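Long-range contacts in 2-C-methyl-D-erythritol 2,4-cyclodiphosphate synthase (Thermus thermophilus, PDB 1IV4), which catalyses the conversion of 4-diphosphocytidyl-2-C-methyl-D-erythritol 2-phosphate to 2-C-methyl-D-erythritol 2,4-cyclodiphosphate with release of CMP, a step of isoprenoid biosynthesis: residues A94-T99 against I127-K132; L98-P103 against S140-R145. The protein carries 3 engineered substitutions. All blocks are in the same frame, centred on the assembly; numbering follows the deposited sequence.

Contact 1: A94-T99 against I127-K132; sequences ASLVLT and IGLTFK. With MG (magnesium ion), chain I; C5P (cytidine-5'-monophosphate), chain J.
With chi1 at 180° and chi2 at 60°, L129 turns CD1 in between two leucines of the neighbouring strand, 3.9 Å from L96 CD2 and 4.1 Å from L98 CD1. The CD1 of L98 also meets the F131 ring at its edge. On the other face, T130 holds OG1 between N and the carbonyl carbon, 3.3 Å from V97 CG2; a water links T130 OG1, 2.9 Å away, with L96 O. These strands are the parallel pair of a beta-alpha-beta unit, with segment axes 5° apart. Five backbone hydrogen bonds join them: A94 O, L96 O and L98 O accept from G128, T130 and K132, G128 O and T130 O from L96 and L98. K132 CG packs 4.0 Å from V97 CG1 before the chain bends away; NZ is modelled 2.1 Å from the magnesium ion, an unusual ligand for this metal, so the bond is best read with caution. CMP O2P binds the ion, and three waters and D8 of the second subunit fill the remaining positions. The arrangement is consistent with strand 127-132, outermost within its chain, presenting K132 at a substrate site shared between subunits, where D56 of the second subunit bonds F131 N.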
loop_
_atom_site.group_PDB
_atom_site.type_symbol
_atom_site.label_atom_id
_atom_site.label_comp_id
_atom_site.label_asym_id
_atom_site.label_seq_id
_atom_site.Cartn_x
_atom_site.Cartn_y
_atom_site.Cartn_z
ATOM N N ALA A 94 -4.222 -13.612 -2.124
ATOM C CA ALA A 94 -4.015 -12.580 -1.118
ATOM C C ALA A 94 -2.506 -12.310 -0.970
ATOM O O ALA A 94 -1.735 -13.250 -0.787
ATOM C CB ALA A 94 -4.584 -12.960 0.231
ATOM N N SER A 95 -2.116 -11.041 -1.043
ATOM C CA SER A 95 -0.728 -10.649 -0.866
ATOM C C SER A 95 -0.654 -9.567 0.194
ATOM O O SER A 95 -1.260 -8.516 0.025
ATOM C CB SER A 95 -0.162 -10.152 -2.198
ATOM O OG SER A 95 1.243 -9.857 -2.102
ATOM N N LEU A 96 0.095 -9.794 1.278
ATOM C CA LEU A 96 0.083 -8.734 2.302
ATOM C C LEU A 96 1.464 -8.591 2.944
ATOM O O LEU A 96 2.237 -9.540 2.860
ATOM C CB LEU A 96 -0.943 -9.054 3.375
ATOM C CG LEU A 96 -0.607 -10.270 4.231
ATOM C CD1 LEU A 96 -1.435 -10.248 5.521
ATOM C CD2 LEU A 96 -0.820 -11.575 3.509
ATOM N N VAL A 97 1.693 -7.450 3.567
ATOM C CA VAL A 97 2.969 -7.165 4.217
ATOM C C VAL A 97 2.717 -6.865 5.687
ATOM O O VAL A 97 1.865 -6.033 5.984
ATOM C CB VAL A 97 3.664 -5.970 3.563
ATOM C CG1 VAL A 97 5.003 -5.707 4.234
ATOM C CG2 VAL A 97 3.877 -6.250 2.074
ATOM N N LEU A 98 3.445 -7.516 6.588
ATOM C CA LEU A 98 3.385 -7.184 7.999
ATOM C C LEU A 98 4.651 -6.455 8.410
ATOM O O LEU A 98 5.757 -6.933 8.116
ATOM C CB LEU A 98 3.229 -8.423 8.896
ATOM C CG LEU A 98 2.108 -9.380 8.524
ATOM C CD1 LEU A 98 2.076 -10.587 9.446
ATOM C CD2 LEU A 98 0.779 -8.663 8.588
ATOM N N THR A 99 4.384 -5.324 9.060
ATOM C CA THR A 99 5.477 -4.466 9.518
ATOM C C THR A 99 5.503 -4.444 11.047
ATOM O O THR A 99 4.527 -4.050 11.674
ATOM C CB THR A 99 5.367 -3.022 9.010
ATOM O OG1 THR A 99 5.336 -3.053 7.581
ATOM C CG2 THR A 99 6.579 -2.210 9.457
ATOM N N ILE A 127 -0.908 -17.448 -1.395
ATOM C CA ILE A 127 -0.782 -16.661 -0.164
ATOM C C ILE A 127 0.583 -15.984 -0.221
ATOM O O ILE A 127 1.645 -16.616 -0.155
ATOM C CB ILE A 127 -0.906 -17.500 1.115
ATOM C CG1 ILE A 127 -2.256 -18.217 1.192
ATOM C CG2 ILE A 127 -0.622 -16.628 2.342
ATOM C CD1 ILE A 127 -3.366 -17.206 1.390
ATOM N N GLY A 128 0.530 -14.653 -0.387
ATOM C CA GLY A 128 1.782 -13.916 -0.509
ATOM C C GLY A 128 2.038 -13.122 0.764
ATOM O O GLY A 128 1.567 -12.006 0.871
ATOM N N LEU A 129 2.795 -13.692 1.693
ATOM C CA LEU A 129 3.076 -13.089 2.980
ATOM C C LEU A 129 4.519 -12.634 3.100
ATOM O O LEU A 129 5.458 -13.421 2.891
ATOM C CB LEU A 129 2.756 -14.137 4.060
ATOM C CG LEU A 129 2.989 -13.691 5.505
ATOM C CD1 LEU A 129 2.129 -12.485 5.852
ATOM C CD2 LEU A 129 2.689 -14.869 6.431
ATOM N N THR A 130 4.727 -11.357 3.416
ATOM C CA THR A 130 6.114 -10.912 3.613
ATOM C C THR A 130 6.200 -10.124 4.921
ATOM O O THR A 130 5.224 -9.540 5.356
ATOM C CB THR A 130 6.678 -10.037 2.489
ATOM O OG1 THR A 130 5.840 -8.883 2.333
ATOM C CG2 THR A 130 6.650 -10.799 1.168
ATOM N N PHE A 131 7.381 -10.133 5.526
ATOM C CA PHE A 131 7.568 -9.419 6.798
ATOM C C PHE A 131 8.650 -8.359 6.679
ATOM O O PHE A 131 9.666 -8.545 5.982
ATOM C CB PHE A 131 8.018 -10.376 7.908
ATOM C CG PHE A 131 7.289 -11.703 7.960
ATOM C CD1 PHE A 131 5.910 -11.769 8.003
ATOM C CD2 PHE A 131 8.001 -12.897 7.959
ATOM C CE1 PHE A 131 5.254 -12.984 8.057
ATOM C CE2 PHE A 131 7.355 -14.104 8.026
ATOM C CZ PHE A 131 5.972 -14.175 8.084
ATOM N N LYS A 132 8.482 -7.253 7.405
ATOM C CA LYS A 132 9.557 -6.265 7.446
ATOM C C LYS A 132 9.565 -5.601 8.824
ATOM O O LYS A 132 8.517 -5.620 9.469
ATOM C CB LYS A 132 9.389 -5.163 6.416
ATOM C CG LYS A 132 8.869 -5.506 5.046
ATOM C CD LYS A 132 9.998 -5.675 4.045
ATOM C CE LYS A 132 11.176 -4.757 4.309
ATOM N NZ LYS A 132 12.448 -5.283 3.718
HETATM MG MG MG I . 13.848 -3.977 4.495
HETATM O O3P C5P J . 12.956 -4.624 7.840
HETATM P P C5P J . 14.213 -5.483 7.441
HETATM O O1P C5P J . 15.320 -5.310 8.352
HETATM O O2P C5P J . 14.593 -5.388 5.897
HETATM O "O5'" C5P J . 13.768 -7.028 7.461
HETATM C "C5'" C5P J . 14.671 -8.058 7.168
HETATM C "C4'" C5P J . 13.958 -9.329 7.249
HETATM O "O4'" C5P J . 13.518 -9.887 8.504
HETATM C "C3'" C5P J . 12.796 -9.588 6.261
HETATM O "O3'" C5P J . 12.920 -9.543 4.818
HETATM C "C2'" C5P J . 11.955 -10.654 6.926
HETATM O "O2'" C5P J . 12.618 -11.801 6.456
HETATM C "C1'" C5P J . 12.542 -10.880 8.263
HETATM N N1 C5P J . 11.612 -10.305 9.362
HETATM C C2 C5P J . 11.023 -11.210 10.321
HETATM N N3 C5P J . 10.202 -10.801 11.322
HETATM C C4 C5P J . 9.890 -9.421 11.491
HETATM C C5 C5P J . 10.428 -8.449 10.579
HETATM C C6 C5P J . 11.268 -8.923 9.582
HETATM O O2 C5P J . 11.268 -12.422 10.216
HETATM N N4 C5P J . 9.099 -9.013 12.498
HETATM O O HOH W 1 3.677 -9.403 0.494
HETATM O O HOH W 2 14.957 -2.361 5.100
HETATM O O HOH W 3 12.521 -2.911 5.917
HETATM O O HOH W 4 15.205 -4.219 3.339
#

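Contact 2: L98-P103 against S140-R145; sequences LTLDRP and SHVQAR. With C5P (cytidine-5'-monophosphate), chain J.
L100 and V142 meet beside the T99-Q143 bridge of an antiparallel strand pair, next to the loop of the CMP pocket; strand 141-150 is the central strand of the five-stranded mixed sheet, and 91-99 is its neighbour. In sequence order, H141 contributes its carbonyl: a water lies 2.8 Å from H141 O and accepts the N-H of D101, at 2.9 Å from D101 N, so it bridges the two backbones two residues beyond the T99-Q143 pair. V142 places CG2 anti to its backbone N, and that methyl reaches L100 CB at 4.1 Å; V142 also packs on H10 and L12 of strand 3-14. Q143 forms the hydrogen-bonded pair with T99. T99 N reaches Q143 O at 2.7 Å with an almost linear angle of 178°, and Q143 N returns a bond to T99 O at 2.9 Å. The two side chains lie side by side on the same face. A144 is the non-hydrogen-bonded partner of L98, and its CB packs 3.6 Å from L98 CD2, on the face covered by helix 39-50. R145 turns to the subunit interface, forming salt bridges with E7 of its own chain and E7 of the second subunit. Beyond the paired strands, the loop reads the base: the cytosine amino N4 donates to L100 O, at 3.0 Å and 166°, and to P103 O, the latter following a cis peptide bond.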
loop_
_atom_site.group_PDB
_atom_site.type_symbol
_atom_site.label_atom_id
_atom_site.label_comp_id
_atom_site.label_asym_id
_atom_site.label_seq_id
_atom_site.Cartn_x
_atom_site.Cartn_y
_atom_site.Cartn_z
ATOM N N LEU A 98 3.445 -7.516 6.588
ATOM C CA LEU A 98 3.385 -7.184 7.999
ATOM C C LEU A 98 4.651 -6.455 8.410
ATOM O O LEU A 98 5.757 -6.933 8.116
ATOM C CB LEU A 98 3.229 -8.423 8.896
ATOM C CG LEU A 98 2.108 -9.380 8.524
ATOM C CD1 LEU A 98 2.076 -10.587 9.446
ATOM C CD2 LEU A 98 0.779 -8.663 8.588
ATOM N N THR A 99 4.384 -5.324 9.060
ATOM C CA THR A 99 5.477 -4.466 9.518
ATOM C C THR A 99 5.503 -4.444 11.047
ATOM O O THR A 99 4.527 -4.050 11.674
ATOM C CB THR A 99 5.367 -3.022 9.010
ATOM O OG1 THR A 99 5.336 -3.053 7.581
ATOM C CG2 THR A 99 6.579 -2.210 9.457
ATOM N N LEU A 100 6.617 -4.910 11.586
ATOM C CA LEU A 100 6.796 -4.906 13.030
ATOM C C LEU A 100 8.253 -5.251 13.349
ATOM O O LEU A 100 8.903 -6.033 12.649
ATOM C CB LEU A 100 5.823 -5.856 13.714
ATOM C CG LEU A 100 6.158 -7.338 13.593
ATOM C CD1 LEU A 100 5.285 -8.167 14.527
ATOM C CD2 LEU A 100 6.005 -7.774 12.147
ATOM N N ASP A 101 8.750 -4.628 14.410
ATOM C CA ASP A 101 10.168 -4.715 14.718
ATOM C C ASP A 101 10.503 -6.043 15.385
ATOM O O ASP A 101 11.522 -6.624 15.023
ATOM C CB ASP A 101 10.615 -3.585 15.646
ATOM C CG ASP A 101 10.529 -2.221 15.003
ATOM O OD1 ASP A 101 10.041 -2.095 13.868
ATOM O OD2 ASP A 101 10.963 -1.248 15.652
ATOM N N ARG A 102 9.662 -6.427 16.327
ATOM C CA ARG A 102 9.755 -7.685 17.063
ATOM C C ARG A 102 8.369 -8.202 17.382
ATOM O O ARG A 102 7.394 -7.421 17.445
ATOM C CB ARG A 102 10.566 -7.463 18.349
ATOM C CG ARG A 102 9.995 -6.331 19.177
ATOM C CD ARG A 102 10.853 -5.912 20.372
ATOM N NE ARG A 102 9.995 -5.303 21.389
ATOM C CZ ARG A 102 10.058 -5.388 22.705
ATOM N NH1 ARG A 102 10.993 -6.091 23.340
ATOM N NH2 ARG A 102 9.141 -4.739 23.417
ATOM N N PRO A 103 8.169 -9.501 17.569
ATOM C CA PRO A 103 9.203 -10.525 17.443
ATOM C C PRO A 103 9.539 -10.851 15.991
ATOM O O PRO A 103 8.827 -10.435 15.077
ATOM C CB PRO A 103 8.523 -11.764 18.059
ATOM C CG PRO A 103 7.076 -11.563 17.740
ATOM C CD PRO A 103 6.852 -10.095 17.933
ATOM N N SER A 140 6.624 0.832 18.116
ATOM C CA SER A 140 5.607 0.330 19.028
ATOM C C SER A 140 4.304 -0.015 18.299
ATOM O O SER A 140 3.256 0.034 18.938
ATOM C CB SER A 140 5.328 1.345 20.138
ATOM O OG SER A 140 6.489 1.619 20.906
ATOM N N HIS A 141 4.349 -0.335 17.006
ATOM C CA HIS A 141 3.128 -0.717 16.304
ATOM C C HIS A 141 3.320 -1.953 15.440
ATOM O O HIS A 141 4.447 -2.199 15.013
ATOM C CB HIS A 141 2.627 0.390 15.365
ATOM C CG HIS A 141 2.138 1.574 16.137
ATOM N ND1 HIS A 141 0.818 1.894 16.290
ATOM C CD2 HIS A 141 2.835 2.526 16.805
ATOM C CE1 HIS A 141 0.704 2.999 17.020
ATOM N NE2 HIS A 141 1.912 3.393 17.343
ATOM N N VAL A 142 2.217 -2.647 15.179
ATOM C CA VAL A 142 2.178 -3.655 14.125
ATOM C C VAL A 142 1.297 -3.061 13.022
ATOM O O VAL A 142 0.235 -2.513 13.342
ATOM C CB VAL A 142 1.693 -5.019 14.613
ATOM C CG1 VAL A 142 0.324 -4.995 15.306
ATOM C CG2 VAL A 142 1.688 -6.000 13.449
ATOM N N GLN A 143 1.780 -3.177 11.775
ATOM C CA GLN A 143 1.030 -2.646 10.645
ATOM C C GLN A 143 0.871 -3.762 9.613
ATOM O O GLN A 143 1.787 -4.580 9.483
ATOM C CB GLN A 143 1.704 -1.463 9.964
ATOM C CG GLN A 143 2.176 -0.424 10.979
ATOM C CD GLN A 143 3.154 0.551 10.334
ATOM O OE1 GLN A 143 4.352 0.547 10.640
ATOM N NE2 GLN A 143 2.601 1.357 9.427
ATOM N N ALA A 144 -0.273 -3.740 8.922
ATOM C CA ALA A 144 -0.477 -4.692 7.837
ATOM C C ALA A 144 -1.114 -3.985 6.651
ATOM O O ALA A 144 -1.984 -3.143 6.847
ATOM C CB ALA A 144 -1.378 -5.860 8.236
ATOM N N ARG A 145 -0.666 -4.329 5.453
ATOM C CA ARG A 145 -1.282 -3.794 4.236
ATOM C C ARG A 145 -1.511 -4.976 3.304
ATOM O O ARG A 145 -0.623 -5.823 3.169
ATOM C CB ARG A 145 -0.394 -2.680 3.676
ATOM C CG ARG A 145 -0.253 -1.503 4.663
ATOM C CD ARG A 145 0.365 -0.277 4.008
ATOM N NE ARG A 145 0.558 0.817 4.972
ATOM C CZ ARG A 145 1.628 0.922 5.754
ATOM N NH1 ARG A 145 2.615 0.033 5.721
ATOM N NH2 ARG A 145 1.732 1.945 6.603
HETATM O O3P C5P J . 12.956 -4.624 7.840
HETATM P P C5P J . 14.213 -5.483 7.441
HETATM O O1P C5P J . 15.320 -5.310 8.352
HETATM O O2P C5P J . 14.593 -5.388 5.897
HETATM O "O5'" C5P J . 13.768 -7.028 7.461
HETATM C "C5'" C5P J . 14.671 -8.058 7.168
HETATM C "C4'" C5P J . 13.958 -9.329 7.249
HETATM O "O4'" C5P J . 13.518 -9.887 8.504
HETATM C "C3'" C5P J . 12.796 -9.588 6.261
HETATM O "O3'" C5P J . 12.920 -9.543 4.818
HETATM C "C2'" C5P J . 11.955 -10.654 6.926
HETATM O "O2'" C5P J . 12.618 -11.801 6.456
HETATM C "C1'" C5P J . 12.542 -10.880 8.263
HETATM N N1 C5P J . 11.612 -10.305 9.362
HETATM C C2 C5P J . 11.023 -11.210 10.321
HETATM N N3 C5P J . 10.202 -10.801 11.322
HETATM C C4 C5P J . 9.890 -9.421 11.491
HETATM C C5 C5P J . 10.428 -8.449 10.579
HETATM C C6 C5P J . 11.268 -8.923 9.582
HETATM O O2 C5P J . 11.268 -12.422 10.216
HETATM N N4 C5P J . 9.099 -9.013 12.498
HETATM O O HOH W 5 7.101 -2.632 15.697
#

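How the contacts relate
Both contacts start from strand 91-99 and share L98 and T99. Contact 1 closes first, at 127-132, after a loop that includes helix 109-120, and so completes the beta-alpha-beta unit. Contact 2 closes later, when the chain returns through 140-145. Its span begins inside that of contact 1 and ends beyond it, so the two loops overlap in a staggered way and neither nests within the other. Strand 91-99 therefore lies between a parallel neighbour and an antiparallel one. Probable hydrogen bonds, V97 N to R145 O and L100 N to K132 O, connect the contacts directly. Together they tie the sheet edge to its centre, and residues of both line the CMP pocket.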